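Local coordinates for KLLA0E08119p (Kluyveromyces lactis, PDB 3VA7), which probably carboxylates urea with bicarbonate and ATP through a covalently carried biotin, the product being hydrolysed by the enzyme's allophanate hydrolase part, absent from this chain, at residues Tyr1174-Ala1183 with Gly1194-Met1205. Numbering follows the deposited sequence.
Sequences YTGRFWKPVA and GVIIIEAMKTEM. With BTI (5-(hexahydro-2-oxo-1H-thieno[3,4-D]imidazol-6-yl)pentanal), chain B.
The carbonyl oxygen V1195 O is gripped by two successive amides, V1182 N and A1183 N, which reach it from the same face of its plane. The shorter bond, V1182 N to V1195 O at 2.7 Å, comes from well above that plane. Further along, the two antiparallel strands show how a sheet absorbs an extra residue: W1179 N binds I1197 O at 3.0 Å, K1180 N adds a weak bond to the same oxygen, and I1197 N returns one to K1180 O. Both W1179 and K1180 thus face I1197, a classic beta bulge.

The bulge sets the indole beside I1197, CE3 lying 3.7 Å from CG2 of that residue. With CG of W1179 anti to the backbone N (chi1 -174°), the ring extends past I1197 and its benzo part reaches E1204. CB of E1204 lies 3.5 Å from W1179 CZ3. The ring and carboxylate planes are 69° apart. The indole NE1 is hydrogen-bonded to E948 OE1, near the C-terminal end of helix 937-949. F1178 turns to the side of the sheet that carries I1196 and I1198, where its CE1 is 3.4 Å from I1196 CD1.

This is the biotinyl domain, in which a type I' turn from A1200 to T1203 joins strand 1194-1200 to strand 1203-1208 in a hairpin and presents K1202 at its tip, biotin attached through NZ. OG1 of T1203 donates to M1201 O across the turn, while N696 binds K1202 N. N696 also meets the E1199 carboxylate, which forms a salt bridge with R945 and a hydrogen bond with T1018.

Two methionines meet the Y1174 ring differently: M1201 lays CE over one face, 3.7 Å from the centroid, whereas M1205 brings SD to the edge, 3.4 Å from Y1174 CD1.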
# COMPACT_ATOMS: atom_id res chain seq x y z
N TYR A 1174 23.07 -3.07 13.51
CA TYR A 1174 22.24 -2.26 14.36
C TYR A 1174 22.33 -2.60 15.86
O TYR A 1174 22.78 -3.71 16.26
CB TYR A 1174 20.79 -2.32 13.86
CG TYR A 1174 20.69 -1.86 12.41
CD1 TYR A 1174 20.28 -2.73 11.37
CD2 TYR A 1174 21.10 -0.56 12.06
CE1 TYR A 1174 20.22 -2.27 10.06
CE2 TYR A 1174 21.07 -0.11 10.76
CZ TYR A 1174 20.64 -0.95 9.76
OH TYR A 1174 20.68 -0.38 8.48
N THR A 1175 21.92 -1.63 16.69
CA THR A 1175 21.75 -1.92 18.09
C THR A 1175 20.35 -2.52 18.31
O THR A 1175 19.35 -1.99 17.80
CB THR A 1175 21.96 -0.64 18.98
OG1 THR A 1175 23.28 -0.14 18.77
CG2 THR A 1175 21.74 -0.95 20.46
N GLY A 1176 20.27 -3.61 19.08
CA GLY A 1176 19.04 -4.31 19.32
C GLY A 1176 19.25 -5.31 20.41
O GLY A 1176 20.37 -5.44 20.91
N ARG A 1177 18.17 -5.97 20.82
CA ARG A 1177 18.18 -6.99 21.85
C ARG A 1177 18.05 -8.34 21.18
O ARG A 1177 17.17 -8.51 20.31
CB ARG A 1177 16.99 -6.83 22.78
CG ARG A 1177 16.93 -7.77 24.04
CD ARG A 1177 15.74 -7.34 24.90
NE ARG A 1177 15.15 -8.39 25.75
CZ ARG A 1177 14.72 -9.59 25.35
NH1 ARG A 1177 14.85 -10.02 24.05
NH2 ARG A 1177 14.18 -10.40 26.27
N PHE A 1178 18.89 -9.31 21.60
CA PHE A 1178 18.98 -10.61 20.94
C PHE A 1178 17.72 -11.39 21.16
O PHE A 1178 17.29 -11.63 22.29
CB PHE A 1178 20.20 -11.38 21.45
CG PHE A 1178 20.43 -12.72 20.77
CD1 PHE A 1178 21.45 -12.86 19.83
CD2 PHE A 1178 19.66 -13.85 21.12
CE1 PHE A 1178 21.70 -14.11 19.23
CE2 PHE A 1178 19.89 -15.08 20.51
CZ PHE A 1178 20.94 -15.20 19.58
N TRP A 1179 17.14 -11.80 20.05
CA TRP A 1179 15.85 -12.46 20.06
C TRP A 1179 16.03 -13.97 20.19
O TRP A 1179 15.65 -14.56 21.21
CB TRP A 1179 15.11 -12.11 18.78
CG TRP A 1179 13.68 -12.61 18.69
CD1 TRP A 1179 13.11 -13.64 19.39
CD2 TRP A 1179 12.66 -12.12 17.80
NE1 TRP A 1179 11.79 -13.78 19.02
CE2 TRP A 1179 11.49 -12.88 18.03
CE3 TRP A 1179 12.63 -11.09 16.84
CZ2 TRP A 1179 10.30 -12.66 17.34
CZ3 TRP A 1179 11.41 -10.86 16.16
CH2 TRP A 1179 10.27 -11.66 16.41
N LYS A 1180 16.63 -14.57 19.16
CA LYS A 1180 16.75 -16.03 19.04
C LYS A 1180 17.73 -16.39 17.90
O LYS A 1180 17.92 -15.59 16.94
CB LYS A 1180 15.37 -16.68 18.79
CG LYS A 1180 14.75 -16.31 17.43
CD LYS A 1180 13.49 -17.05 17.16
CE LYS A 1180 12.60 -16.22 16.27
NZ LYS A 1180 11.23 -16.72 16.38
N PRO A 1181 18.37 -17.58 17.97
CA PRO A 1181 19.27 -17.90 16.85
C PRO A 1181 18.51 -18.53 15.69
O PRO A 1181 17.43 -19.03 15.90
CB PRO A 1181 20.24 -18.91 17.47
CG PRO A 1181 19.43 -19.61 18.54
CD PRO A 1181 18.38 -18.63 19.01
N VAL A 1182 19.05 -18.46 14.48
CA VAL A 1182 18.47 -19.20 13.36
C VAL A 1182 19.13 -20.58 13.19
O VAL A 1182 18.45 -21.63 13.21
CB VAL A 1182 18.59 -18.41 12.03
CG1 VAL A 1182 18.10 -19.28 10.79
CG2 VAL A 1182 17.83 -17.08 12.15
N ALA A 1183 20.45 -20.58 13.03
CA ALA A 1183 21.20 -21.79 12.83
C ALA A 1183 21.76 -22.32 14.15
O ALA A 1183 21.88 -21.56 15.15
CB ALA A 1183 22.27 -21.54 11.87
N GLY A 1194 20.40 -17.13 7.05
CA GLY A 1194 20.34 -16.42 8.31
C GLY A 1194 21.10 -17.15 9.39
O GLY A 1194 21.15 -18.35 9.35
N VAL A 1195 21.67 -16.42 10.36
CA VAL A 1195 22.40 -17.06 11.47
C VAL A 1195 21.79 -16.74 12.81
O VAL A 1195 21.52 -17.66 13.59
CB VAL A 1195 23.86 -16.62 11.58
CG1 VAL A 1195 24.59 -17.44 12.69
CG2 VAL A 1195 24.57 -16.71 10.21
N ILE A 1196 21.62 -15.44 13.08
CA ILE A 1196 20.88 -14.98 14.26
C ILE A 1196 19.84 -13.86 14.01
O ILE A 1196 19.88 -13.16 13.00
CB ILE A 1196 21.81 -14.59 15.42
CG1 ILE A 1196 22.37 -13.19 15.20
CG2 ILE A 1196 22.89 -15.62 15.62
CD1 ILE A 1196 22.26 -12.31 16.41
N ILE A 1197 18.90 -13.71 14.95
CA ILE A 1197 17.88 -12.68 14.87
C ILE A 1197 17.93 -11.69 16.07
O ILE A 1197 18.03 -12.07 17.24
CB ILE A 1197 16.49 -13.29 14.73
CG1 ILE A 1197 16.35 -14.12 13.44
CG2 ILE A 1197 15.45 -12.24 14.67
CD1 ILE A 1197 15.04 -14.96 13.43
N ILE A 1198 17.82 -10.42 15.73
CA ILE A 1198 17.87 -9.32 16.70
C ILE A 1198 16.52 -8.67 16.59
O ILE A 1198 15.86 -8.78 15.55
CB ILE A 1198 19.11 -8.38 16.26
CG1 ILE A 1198 20.43 -8.97 16.79
CG2 ILE A 1198 19.02 -6.88 16.51
CD1 ILE A 1198 20.29 -9.56 18.17
N GLU A 1199 16.03 -8.05 17.64
CA GLU A 1199 15.03 -6.99 17.37
C GLU A 1199 15.74 -5.65 17.42
O GLU A 1199 16.30 -5.28 18.45
CB GLU A 1199 13.81 -6.98 18.33
CG GLU A 1199 12.72 -5.98 17.88
CD GLU A 1199 11.54 -5.90 18.83
OE1 GLU A 1199 11.72 -5.97 20.07
OE2 GLU A 1199 10.40 -5.73 18.33
N ALA A 1200 15.71 -4.96 16.29
CA ALA A 1200 16.22 -3.59 16.19
C ALA A 1200 15.14 -2.71 15.57
O ALA A 1200 14.59 -3.05 14.50
CB ALA A 1200 17.43 -3.55 15.33
N MET A 1201 14.81 -1.58 16.20
CA MET A 1201 13.90 -0.62 15.58
C MET A 1201 12.59 -1.28 15.23
O MET A 1201 12.08 -1.08 14.12
CB MET A 1201 14.52 -0.01 14.34
CG MET A 1201 15.80 0.70 14.62
SD MET A 1201 16.51 1.28 13.07
CE MET A 1201 17.62 -0.08 12.70
N LYS A 1202 12.05 -2.06 16.18
CA LYS A 1202 10.77 -2.75 16.06
C LYS A 1202 10.69 -3.73 14.89
O LYS A 1202 9.60 -4.10 14.44
CB LYS A 1202 9.65 -1.73 15.95
CG LYS A 1202 9.83 -0.59 16.94
CD LYS A 1202 8.56 0.16 17.27
CE LYS A 1202 9.00 1.52 17.76
NZ LYS A 1202 7.95 2.52 18.09
N THR A 1203 11.84 -4.15 14.38
CA THR A 1203 11.89 -5.05 13.25
C THR A 1203 12.63 -6.29 13.62
O THR A 1203 13.56 -6.22 14.39
CB THR A 1203 12.64 -4.41 12.16
OG1 THR A 1203 12.03 -3.17 11.95
CG2 THR A 1203 12.50 -5.19 10.89
N GLU A 1204 12.20 -7.41 13.07
CA GLU A 1204 12.87 -8.68 13.24
C GLU A 1204 14.10 -8.65 12.31
O GLU A 1204 13.96 -8.77 11.10
CB GLU A 1204 11.89 -9.78 12.87
CG GLU A 1204 12.51 -11.04 12.32
CD GLU A 1204 11.60 -12.25 12.40
OE1 GLU A 1204 12.03 -13.33 11.92
OE2 GLU A 1204 10.46 -12.16 12.91
N MET A 1205 15.29 -8.44 12.88
CA MET A 1205 16.54 -8.30 12.09
C MET A 1205 17.39 -9.60 12.05
O MET A 1205 17.94 -10.10 13.08
CB MET A 1205 17.43 -7.16 12.62
CG MET A 1205 16.99 -5.75 12.28
SD MET A 1205 17.91 -5.13 10.88
CE MET A 1205 16.79 -5.42 9.48
C11 BTI B . 6.96 2.36 18.97
O11 BTI B . 6.80 1.26 19.58
C10 BTI B . 5.94 3.54 18.98
C9 BTI B . 4.67 3.15 19.74
C8 BTI B . 3.73 4.29 20.09
C7 BTI B . 2.75 3.99 21.25
C2 BTI B . 1.99 2.69 21.13
S1 BTI B . 1.00 2.59 19.67
C6 BTI B . -0.12 1.41 20.34
C5 BTI B . -0.11 1.56 21.85
N3 BTI B . -1.29 2.35 22.08
C3 BTI B . -0.98 3.56 22.47
O3 BTI B . -1.88 4.47 22.80
N2 BTI B . 0.32 3.75 22.53
C4 BTI B . 1.03 2.49 22.30